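Local coordinates for protein exonuclease (Laribacter hongkongensis, PDB 3SYY) that probably digests double-stranded DNA from the 5' end toward the 3' end as a magnesium-dependent alkaline exonuclease with a PDDEXK-type, lambda-exonuclease-like core, at residues 42-45 with 46-50; 128-132 with 133-137; 182-185 with 186-190. All coordinates share one frame; numbering follows the deposited sequence.

Contact 1 of 3, residues 42-45 with 46-50; sequences ELIC and QRLTG
Cys45 and Thr49 meet through one carbonyl oxygen that takes two hydrogen bonds. Thr49 OG1 donates to Cys45 O at 2.6 Å, and Thr49 N gives the same Cys45 O its helical bond at 2.9 Å. The two donors come from opposite faces of the carbonyl plane, OG1 tilted 32° out of it. The torsion of Thr49 explains this: with chi1 at 65°, OG1 lies between its own backbone N and carbonyl carbon, turned back over the preceding turn. Thr49 OG1 in turn accepts a hydrogen bond from Thr51 N, just past the helix end.

The other backbone bonds are regular i to i+4 links, among them Leu48 N to Ile44 O at 2.9 Å. Gln46 and Arg47 run their extended chains past the carbonyls they bond: Gln46 CG passes 3.3 Å from Glu42 O. Their polar ends look to other parts of the chain, Gln46 OE1 to Gly14 N, and Arg47 to Gly14 O and Glu192, while Glu42 pairs with Arg20.

Apolar contact rests on Ile44 and Leu48, which lie side by side and point the same way, Ile44 CG2 being 3.6 Å from Leu48 CD1. Ile44 also packs on helix 174-205 and on Trp119 of the second subunit, and Leu48 on Leu159 of that subunit, so this patch belongs partly to the subunit interface.

Gly50 then leaves helical geometry with a positive phi of 74°, its N still bonded to Gln46 O at 2.8 Å. This is the C-terminal end of helix 34-49, terminated by a glycine in a left-handed conformation.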
ATOM      1  N   GLU A  42      12.623 -11.056  10.599  1.00 29.12           N
ATOM      2  CA  GLU A  42      13.294 -11.102   9.324  1.00 28.94           C
ATOM      3  C   GLU A  42      14.639 -11.834   9.425  1.00 28.02           C
ATOM      4  O   GLU A  42      15.006 -12.621   8.537  1.00 27.96           O
ATOM      5  CB  GLU A  42      13.643  -9.666   8.844  1.00 30.19           C
ATOM      6  CG  GLU A  42      12.685  -8.977   7.934  1.00 35.01           C
ATOM      7  CD  GLU A  42      13.174  -7.538   7.665  1.00 36.27           C
ATOM      8  OE1 GLU A  42      12.576  -6.613   8.232  1.00 40.03           O
ATOM      9  OE2 GLU A  42      14.179  -7.399   6.952  1.00 38.26           O
ATOM     10  N   LEU A  43      15.419 -11.500  10.447  1.00 28.77           N
ATOM     11  CA  LEU A  43      16.754 -12.113  10.583  1.00 28.51           C
ATOM     12  C   LEU A  43      16.644 -13.623  10.983  1.00 28.27           C
ATOM     13  O   LEU A  43      17.437 -14.452  10.527  1.00 29.97           O
ATOM     14  CB  LEU A  43      17.553 -11.337  11.604  1.00 28.78           C
ATOM     15  CG  LEU A  43      17.843  -9.882  11.180  1.00 29.05           C
ATOM     16  CD1 LEU A  43      18.887  -9.293  12.129  1.00 29.76           C
ATOM     17  CD2 LEU A  43      18.374  -9.867   9.804  1.00 26.30           C
ATOM     18  N   ILE A  44      15.652 -13.960  11.800  1.00 28.87           N
ATOM     19  CA  ILE A  44      15.401 -15.402  12.135  1.00 29.86           C
ATOM     20  C   ILE A  44      15.157 -16.199  10.868  1.00 29.01           C
ATOM     21  O   ILE A  44      15.824 -17.224  10.617  1.00 28.85           O
ATOM     22  CB  ILE A  44      14.256 -15.578  13.136  1.00 29.33           C
ATOM     23  CG1 ILE A  44      14.706 -15.035  14.483  1.00 31.08           C
ATOM     24  CG2 ILE A  44      13.823 -17.096  13.229  1.00 32.69           C
ATOM     25  CD1 ILE A  44      13.574 -14.760  15.468  1.00 28.63           C
ATOM     26  N   CYS A  45      14.243 -15.709  10.024  1.00 28.61           N
ATOM     27  CA  CYS A  45      13.935 -16.414   8.802  1.00 28.83           C
ATOM     28  C   CYS A  45      15.146 -16.487   7.849  1.00 29.54           C
ATOM     29  O   CYS A  45      15.337 -17.475   7.166  1.00 29.57           O
ATOM     30  CB  CYS A  45      12.669 -15.833   8.104  1.00 27.89           C
ATOM     31  SG  CYS A  45      11.228 -15.874   9.217  1.00 32.64           S
ATOM     32  N   GLN A  46      15.951 -15.417   7.764  1.00 29.31           N
ATOM     33  CA  GLN A  46      17.152 -15.483   6.936  1.00 28.59           C
ATOM     34  C   GLN A  46      18.119 -16.577   7.419  1.00 28.50           C
ATOM     35  O   GLN A  46      18.622 -17.326   6.631  1.00 28.92           O
ATOM     36  CB  GLN A  46      17.892 -14.124   6.935  1.00 28.47           C
ATOM     37  CG  GLN A  46      17.162 -13.066   6.091  1.00 31.01           C
ATOM     38  CD  GLN A  46      17.880 -11.696   6.049  1.00 33.04           C
ATOM     39  OE1 GLN A  46      19.043 -11.576   6.399  1.00 33.15           O
ATOM     40  NE2 GLN A  46      17.143 -10.669   5.680  1.00 36.17           N
ATOM     41  N   ARG A  47      18.357 -16.636   8.714  1.00 28.89           N
ATOM     42  CA  ARG A  47      19.305 -17.607   9.270  1.00 30.64           C
ATOM     43  C   ARG A  47      18.779 -19.035   9.108  1.00 31.01           C
ATOM     44  O   ARG A  47      19.528 -19.920   8.739  1.00 31.96           O
ATOM     45  CB  ARG A  47      19.607 -17.286  10.715  1.00 29.95           C
ATOM     46  CG  ARG A  47      20.531 -16.078  10.817  1.00 30.84           C
ATOM     47  CD  ARG A  47      20.947 -15.863  12.261  1.00 33.88           C
ATOM     48  NE  ARG A  47      21.706 -14.620  12.450  1.00 29.56           N
ATOM     49  CZ  ARG A  47      22.627 -14.441  13.391  1.00 34.66           C
ATOM     50  NH1 ARG A  47      22.923 -15.424  14.256  1.00 31.28           N
ATOM     51  NH2 ARG A  47      23.228 -13.258  13.500  1.00 31.50           N
ATOM     52  N   LEU A  48      17.491 -19.239   9.335  1.00 31.12           N
ATOM     53  CA  LEU A  48      16.887 -20.581   9.213  1.00 31.31           C
ATOM     54  C   LEU A  48      16.764 -21.068   7.795  1.00 32.24           C
ATOM     55  O   LEU A  48      17.094 -22.246   7.509  1.00 32.45           O
ATOM     56  CB  LEU A  48      15.502 -20.600   9.887  1.00 30.63           C
ATOM     57  CG  LEU A  48      15.543 -20.631  11.404  1.00 30.15           C
ATOM     58  CD1 LEU A  48      14.098 -20.447  11.961  1.00 30.94           C
ATOM     59  CD2 LEU A  48      16.231 -21.973  11.922  1.00 30.95           C
ATOM     60  N   THR A  49      16.319 -20.185   6.887  1.00 32.66           N
ATOM     61  CA  THR A  49      16.099 -20.580   5.486  1.00 33.50           C
ATOM     62  C   THR A  49      17.336 -20.442   4.599  1.00 35.33           C
ATOM     63  O   THR A  49      17.426 -21.060   3.503  1.00 33.44           O
ATOM     64  CB  THR A  49      15.007 -19.720   4.818  1.00 34.33           C
ATOM     65  OG1 THR A  49      15.464 -18.349   4.747  1.00 33.50           O
ATOM     66  CG2 THR A  49      13.726 -19.798   5.602  1.00 33.06           C
ATOM     67  N   GLY A  50      18.301 -19.647   5.056  1.00 36.63           N
ATOM     68  CA  GLY A  50      19.479 -19.413   4.240  1.00 40.53           C
ATOM     69  C   GLY A  50      19.264 -18.498   3.043  1.00 42.17           C
ATOM     70  O   GLY A  50      20.137 -18.396   2.211  1.00 43.25           O
TER

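Contact 2 of 3, residues 128-132 with 133-137; sequences GKPKP and EYIKQ
Lys131 O is gripped by two backbone N-H groups of the first helical turn. Ile135 N lies 3.1 Å from Lys131 O, in the carbonyl plane, and forms the regular i to i+4 bond. Tyr134 N is nearer to Lys131 O, at 2.9 Å, but stands 52° out of that plane and makes the more bent bond, with an N-H...O angle of 135°. Lys131 occupies the N-cap position of helix 132-145.

One turn on, Lys136 N donates to Pro132 O, and a water links the same two residues by a second path: it gives a hydrogen to Pro132 O at 2.9 Å and accepts one from Lys136 NZ at 3.0 Å. The lysine tail, bent at chi4, brings NZ back to this water.

A chi1 of 58° sets Glu133 CG between its backbone N and carbonyl carbon and lays the chain beside Lys131. Its carboxylate runs alongside the Lys131 aliphatic chain, OE1 3.5 Å from Lys131 CD, and its CG sits over one face of the Tyr134 ring, near the rim. Pro130 CG meets Ile135 CD1 at 3.9 Å, a pair completed by Ile170 of strand 165-171.

Tyr134 makes a cation-pi contact with Lys114, and its side chain lies about 6 Å from that of the magnesium ligand Glu112. The Lys131 and Glu133 charges, 5.0 Å apart from NZ to OE2, probably attract each other weakly without direct contact.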
ATOM      1  N   GLY A 128      19.084  21.248   8.259  1.00 34.10           N
ATOM      2  CA  GLY A 128      20.516  21.015   8.337  1.00 34.28           C
ATOM      3  C   GLY A 128      20.997  19.743   9.024  1.00 35.83           C
ATOM      4  O   GLY A 128      22.196  19.598   9.250  1.00 35.17           O
ATOM      5  N   LYS A 129      20.084  18.821   9.337  1.00 35.92           N
ATOM      6  CA  LYS A 129      20.394  17.662  10.195  1.00 37.75           C
ATOM      7  C   LYS A 129      19.888  16.383   9.573  1.00 36.48           C
ATOM      8  O   LYS A 129      18.762  16.342   9.096  1.00 37.60           O
ATOM      9  CB  LYS A 129      19.661  17.753  11.540  1.00 37.79           C
ATOM     10  CG  LYS A 129      19.995  18.924  12.448  1.00 43.65           C
ATOM     11  CD  LYS A 129      19.130  18.814  13.717  1.00 50.30           C
ATOM     12  CE  LYS A 129      18.499  20.146  14.119  1.00 53.14           C
ATOM     13  NZ  LYS A 129      19.097  20.662  15.384  1.00 57.03           N
ATOM     14  N   PRO A 130      20.687  15.314   9.610  1.00 36.14           N
ATOM     15  CA  PRO A 130      20.180  14.026   9.097  1.00 35.71           C
ATOM     16  C   PRO A 130      19.107  13.484  10.066  1.00 35.69           C
ATOM     17  O   PRO A 130      19.202  13.757  11.240  1.00 36.06           O
ATOM     18  CB  PRO A 130      21.423  13.125   9.145  1.00 35.00           C
ATOM     19  CG  PRO A 130      22.602  14.097   9.241  1.00 35.53           C
ATOM     20  CD  PRO A 130      22.075  15.221  10.079  1.00 36.05           C
ATOM     21  N   LYS A 131      18.127  12.712   9.584  1.00 36.12           N
ATOM     22  CA  LYS A 131      17.128  12.042  10.475  1.00 36.35           C
ATOM     23  C   LYS A 131      17.845  11.265  11.584  1.00 35.11           C
ATOM     24  O   LYS A 131      18.940  10.738  11.327  1.00 32.75           O
ATOM     25  CB  LYS A 131      16.271  11.029   9.673  1.00 36.34           C
ATOM     26  CG  LYS A 131      15.112  11.626   8.807  1.00 40.99           C
ATOM     27  CD  LYS A 131      14.543  10.528   7.902  1.00 43.38           C
ATOM     28  CE  LYS A 131      13.309  10.991   7.048  1.00 46.78           C
ATOM     29  NZ  LYS A 131      13.508  10.544   5.601  1.00 40.65           N
ATOM     30  N   PRO A 132      17.242  11.176  12.813  1.00 35.58           N
ATOM     31  CA  PRO A 132      17.892  10.346  13.850  1.00 35.13           C
ATOM     32  C   PRO A 132      18.257   8.909  13.419  1.00 34.22           C
ATOM     33  O   PRO A 132      19.270   8.390  13.891  1.00 33.66           O
ATOM     34  CB  PRO A 132      16.852  10.304  14.999  1.00 35.62           C
ATOM     35  CG  PRO A 132      16.065  11.600  14.819  1.00 36.44           C
ATOM     36  CD  PRO A 132      15.956  11.738  13.296  1.00 35.11           C
ATOM     37  N   GLU A 133      17.441   8.250  12.595  1.00 33.23           N
ATOM     38  CA  GLU A 133      17.772   6.890  12.143  1.00 33.16           C
ATOM     39  C   GLU A 133      19.093   6.867  11.367  1.00 31.97           C
ATOM     40  O   GLU A 133      19.827   5.843  11.397  1.00 30.66           O
ATOM     41  CB  GLU A 133      16.673   6.313  11.252  1.00 34.24           C
ATOM     42  CG  GLU A 133      16.415   7.179  10.022  1.00 38.82           C
ATOM     43  CD  GLU A 133      14.945   7.356   9.722  1.00 48.49           C
ATOM     44  OE1 GLU A 133      14.297   8.138  10.467  1.00 50.79           O
ATOM     45  OE2 GLU A 133      14.462   6.715   8.746  1.00 51.93           O
ATOM     46  N   TYR A 134      19.403   7.979  10.669  1.00 28.61           N
ATOM     47  CA  TYR A 134      20.640   8.019   9.904  1.00 27.12           C
ATOM     48  C   TYR A 134      21.826   8.377  10.775  1.00 26.52           C
ATOM     49  O   TYR A 134      22.938   7.952  10.466  1.00 26.06           O
ATOM     50  CB  TYR A 134      20.567   8.974   8.683  1.00 26.53           C
ATOM     51  CG  TYR A 134      19.518   8.601   7.676  1.00 26.68           C
ATOM     52  CD1 TYR A 134      19.184   7.268   7.432  1.00 26.89           C
ATOM     53  CD2 TYR A 134      18.838   9.589   6.990  1.00 28.49           C
ATOM     54  CE1 TYR A 134      18.195   6.929   6.486  1.00 30.21           C
ATOM     55  CE2 TYR A 134      17.865   9.295   6.056  1.00 29.96           C
ATOM     56  CZ  TYR A 134      17.542   7.947   5.815  1.00 30.90           C
ATOM     57  OH  TYR A 134      16.592   7.695   4.880  1.00 28.61           O
ATOM     58  N   ILE A 135      21.600   9.150  11.844  1.00 27.48           N
ATOM     59  CA  ILE A 135      22.645   9.321  12.875  1.00 29.01           C
ATOM     60  C   ILE A 135      23.039   7.907  13.434  1.00 29.01           C
ATOM     61  O   ILE A 135      24.216   7.571  13.570  1.00 29.33           O
ATOM     62  CB  ILE A 135      22.176  10.304  14.006  1.00 29.38           C
ATOM     63  CG1 ILE A 135      21.871  11.727  13.457  1.00 30.76           C
ATOM     64  CG2 ILE A 135      23.174  10.386  15.196  1.00 29.82           C
ATOM     65  CD1 ILE A 135      23.079  12.414  12.780  1.00 32.61           C
ATOM     66  N   LYS A 136      22.042   7.076  13.733  1.00 28.91           N
ATOM     67  CA  LYS A 136      22.339   5.727  14.225  1.00 29.09           C
ATOM     68  C   LYS A 136      23.095   4.905  13.202  1.00 27.60           C
ATOM     69  O   LYS A 136      24.057   4.252  13.545  1.00 27.98           O
ATOM     70  CB  LYS A 136      21.077   5.004  14.674  1.00 29.70           C
ATOM     71  CG  LYS A 136      20.483   5.668  15.955  1.00 33.43           C
ATOM     72  CD  LYS A 136      19.206   5.023  16.381  1.00 38.39           C
ATOM     73  CE  LYS A 136      18.781   5.602  17.739  1.00 39.38           C
ATOM     74  NZ  LYS A 136      18.124   6.941  17.490  1.00 45.72           N
ATOM     75  N   GLN A 137      22.701   5.002  11.945  1.00 25.68           N
ATOM     76  CA  GLN A 137      23.377   4.299  10.867  1.00 26.19           C
ATOM     77  C   GLN A 137      24.861   4.718  10.797  1.00 26.79           C
ATOM     78  O   GLN A 137      25.763   3.900  10.717  1.00 25.29           O
ATOM     79  CB  GLN A 137      22.694   4.638   9.551  1.00 25.41           C
ATOM     80  CG  GLN A 137      23.384   3.993   8.377  1.00 25.30           C
ATOM     81  CD  GLN A 137      22.766   4.388   7.054  1.00 27.41           C
ATOM     82  OE1 GLN A 137      22.008   5.359   6.962  1.00 29.30           O
ATOM     83  NE2 GLN A 137      23.046   3.606   6.031  1.00 26.46           N
TER
HETATM   84  O   HOH W   1      20.011   9.154  16.633  1.00 47.90           O

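Contact 3 of 3, residues 182-185 with 186-190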
ATOM      1  N   THR A 182      25.469  -2.059  22.964  1.00 34.87           N
ATOM      2  CA  THR A 182      24.741  -2.751  24.026  1.00 36.18           C
ATOM      3  C   THR A 182      23.431  -3.320  23.504  1.00 35.88           C
ATOM      4  O   THR A 182      23.156  -4.532  23.669  1.00 34.48           O
ATOM      5  CB  THR A 182      24.471  -1.830  25.173  1.00 35.94           C
ATOM      6  OG1 THR A 182      25.738  -1.461  25.734  1.00 39.35           O
ATOM      7  CG2 THR A 182      23.599  -2.519  26.266  1.00 38.44           C
ATOM      8  N   GLU A 183      22.637  -2.446  22.875  1.00 34.11           N
ATOM      9  CA  GLU A 183      21.343  -2.851  22.274  1.00 33.59           C
ATOM     10  C   GLU A 183      21.468  -3.891  21.224  1.00 32.16           C
ATOM     11  O   GLU A 183      20.635  -4.815  21.173  1.00 32.39           O
ATOM     12  CB  GLU A 183      20.630  -1.674  21.644  1.00 33.69           C
ATOM     13  CG  GLU A 183      20.289  -0.641  22.647  1.00 39.31           C
ATOM     14  CD  GLU A 183      18.818  -0.553  22.931  1.00 49.53           C
ATOM     15  OE1 GLU A 183      18.069  -1.497  22.566  1.00 55.38           O
ATOM     16  OE2 GLU A 183      18.409   0.465  23.526  1.00 53.44           O
ATOM     17  N   VAL A 184      22.463  -3.748  20.360  1.00 30.87           N
ATOM     18  CA  VAL A 184      22.621  -4.694  19.266  1.00 29.86           C
ATOM     19  C   VAL A 184      23.097  -6.067  19.791  1.00 31.28           C
ATOM     20  O   VAL A 184      22.637  -7.119  19.321  1.00 30.15           O
ATOM     21  CB  VAL A 184      23.557  -4.134  18.170  1.00 31.34           C
ATOM     22  CG1 VAL A 184      24.025  -5.217  17.242  1.00 27.02           C
ATOM     23  CG2 VAL A 184      22.831  -2.979  17.408  1.00 29.12           C
ATOM     24  N   SER A 185      24.002  -6.042  20.769  1.00 31.02           N
ATOM     25  CA  SER A 185      24.363  -7.266  21.507  1.00 32.08           C
ATOM     26  C   SER A 185      23.157  -7.987  22.116  1.00 30.73           C
ATOM     27  O   SER A 185      23.043  -9.191  21.957  1.00 31.42           O
ATOM     28  CB  SER A 185      25.441  -6.954  22.562  1.00 31.51           C
ATOM     29  OG  SER A 185      26.692  -6.839  21.899  1.00 33.15           O
ATOM     30  N   ALA A 186      22.289  -7.261  22.798  1.00 31.38           N
ATOM     31  CA  ALA A 186      21.096  -7.847  23.415  1.00 30.89           C
ATOM     32  C   ALA A 186      20.163  -8.430  22.359  1.00 31.57           C
ATOM     33  O   ALA A 186      19.613  -9.537  22.523  1.00 30.33           O
ATOM     34  CB  ALA A 186      20.380  -6.819  24.211  1.00 31.61           C
ATOM     35  N   PHE A 187      19.970  -7.671  21.270  1.00 29.25           N
ATOM     36  CA  PHE A 187      19.160  -8.129  20.155  1.00 28.55           C
ATOM     37  C   PHE A 187      19.739  -9.363  19.492  1.00 28.45           C
ATOM     38  O   PHE A 187      18.990 -10.304  19.157  1.00 29.17           O
ATOM     39  CB  PHE A 187      18.985  -6.960  19.156  1.00 27.04           C
ATOM     40  CG  PHE A 187      18.226  -7.300  17.908  1.00 25.94           C
ATOM     41  CD1 PHE A 187      16.896  -6.861  17.758  1.00 27.17           C
ATOM     42  CD2 PHE A 187      18.845  -7.937  16.865  1.00 27.98           C
ATOM     43  CE1 PHE A 187      16.206  -7.081  16.603  1.00 23.34           C
ATOM     44  CE2 PHE A 187      18.163  -8.179  15.676  1.00 25.28           C
ATOM     45  CZ  PHE A 187      16.800  -7.737  15.571  1.00 23.68           C
ATOM     46  N   LEU A 188      21.054  -9.395  19.298  1.00 27.47           N
ATOM     47  CA  LEU A 188      21.663 -10.576  18.689  1.00 28.82           C
ATOM     48  C   LEU A 188      21.563 -11.793  19.648  1.00 28.46           C
ATOM     49  O   LEU A 188      21.440 -12.907  19.200  1.00 27.86           O
ATOM     50  CB  LEU A 188      23.122 -10.337  18.301  1.00 27.81           C
ATOM     51  CG  LEU A 188      23.236  -9.521  16.990  1.00 30.12           C
ATOM     52  CD1 LEU A 188      24.656  -8.813  16.866  1.00 28.94           C
ATOM     53  CD2 LEU A 188      22.932 -10.403  15.788  1.00 26.33           C
ATOM     54  N   ALA A 189      21.586 -11.540  20.946  1.00 29.57           N
ATOM     55  CA  ALA A 189      21.497 -12.654  21.926  1.00 30.63           C
ATOM     56  C   ALA A 189      20.120 -13.318  21.814  1.00 30.83           C
ATOM     57  O   ALA A 189      20.038 -14.558  21.783  1.00 30.60           O
ATOM     58  CB  ALA A 189      21.754 -12.124  23.358  1.00 31.27           C
ATOM     59  N   GLU A 190      19.070 -12.501  21.696  1.00 30.51           N
ATOM     60  CA  GLU A 190      17.691 -12.965  21.574  1.00 30.22           C
ATOM     61  C   GLU A 190      17.457 -13.675  20.286  1.00 30.07           C
ATOM     62  O   GLU A 190      16.824 -14.744  20.278  1.00 29.13           O
ATOM     63  CB  GLU A 190      16.668 -11.847  21.708  1.00 30.95           C
ATOM     64  CG  GLU A 190      16.650 -11.182  23.066  1.00 33.73           C
ATOM     65  CD  GLU A 190      15.894  -9.845  22.998  1.00 38.79           C
ATOM     66  OE1 GLU A 190      16.315  -8.880  23.665  1.00 42.62           O
ATOM     67  OE2 GLU A 190      14.910  -9.756  22.244  1.00 37.10           O
TER
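Leu188 reaches back along its helix to Val184 with every carbon from CB to CD1. Its CB sits 3.4 Å from Val184 O, with Ser185 O a little farther off, and CG keeps the same 3.4 Å to Val184 O. At the tip, Leu188 CD1 lies 3.6 Å from Val184 O and 3.7 Å from Val184 CG1, while CD2 packs on Arg47 of helix 34-49. CG stands anti to the carbonyl carbon (chi1 -78°), which carries the branch back over the preceding turn. Val184 answers with CG1 anti to its backbone N (chi1 164°), placing that methyl beside its carbonyl carbon, where it meets Leu188 CD1. The two side chains lie next to each other and point the same way.

The backbone bonds are similar in length. Leu188 N donates to Val184 O at 2.8 Å, Phe187 N to Glu183 O at 2.9 Å and Ala186 N to Thr182 O at 3.0 Å. Ala189 N bonds Ser185 O at 2.9 Å, but its N-H...O angle of 142° makes it the most bent of the four. Phe187 CB stays near Glu183 O, while its ring extends away from residues 182-185.

Glu183 and Glu190 form salt bridges with Lys27 and Arg36. In this part of helix 174-205 the buried side chains are Val184, Phe187 and Leu188. Val184 and Leu188 rest on Phe97 of strand 97-99, Leu188 and Phe187 on Val16 of strand 16-17, and Phe187 also on Met40 of helix 34-49.

From the N terminus the three contacts come in series, each closing only a helical turn or a cap, with none enclosing or crossing another. Contact 1 lies at the C-terminal end of helix 34-49, contact 2 at the start of helix 132-145, and contact 3 within the long helix 174-205. Contacts 1 and 3 touch, tying two helices far apart in sequence: Leu43 CD1 is 3.8 Å from Phe187 CE2, and Arg47 NH2 is 3.7 Å from Leu188 CD2. Contact 2 stands apart beside the metal site, its centre 28 Å from that of contact 1 and 21 Å from that of contact 3.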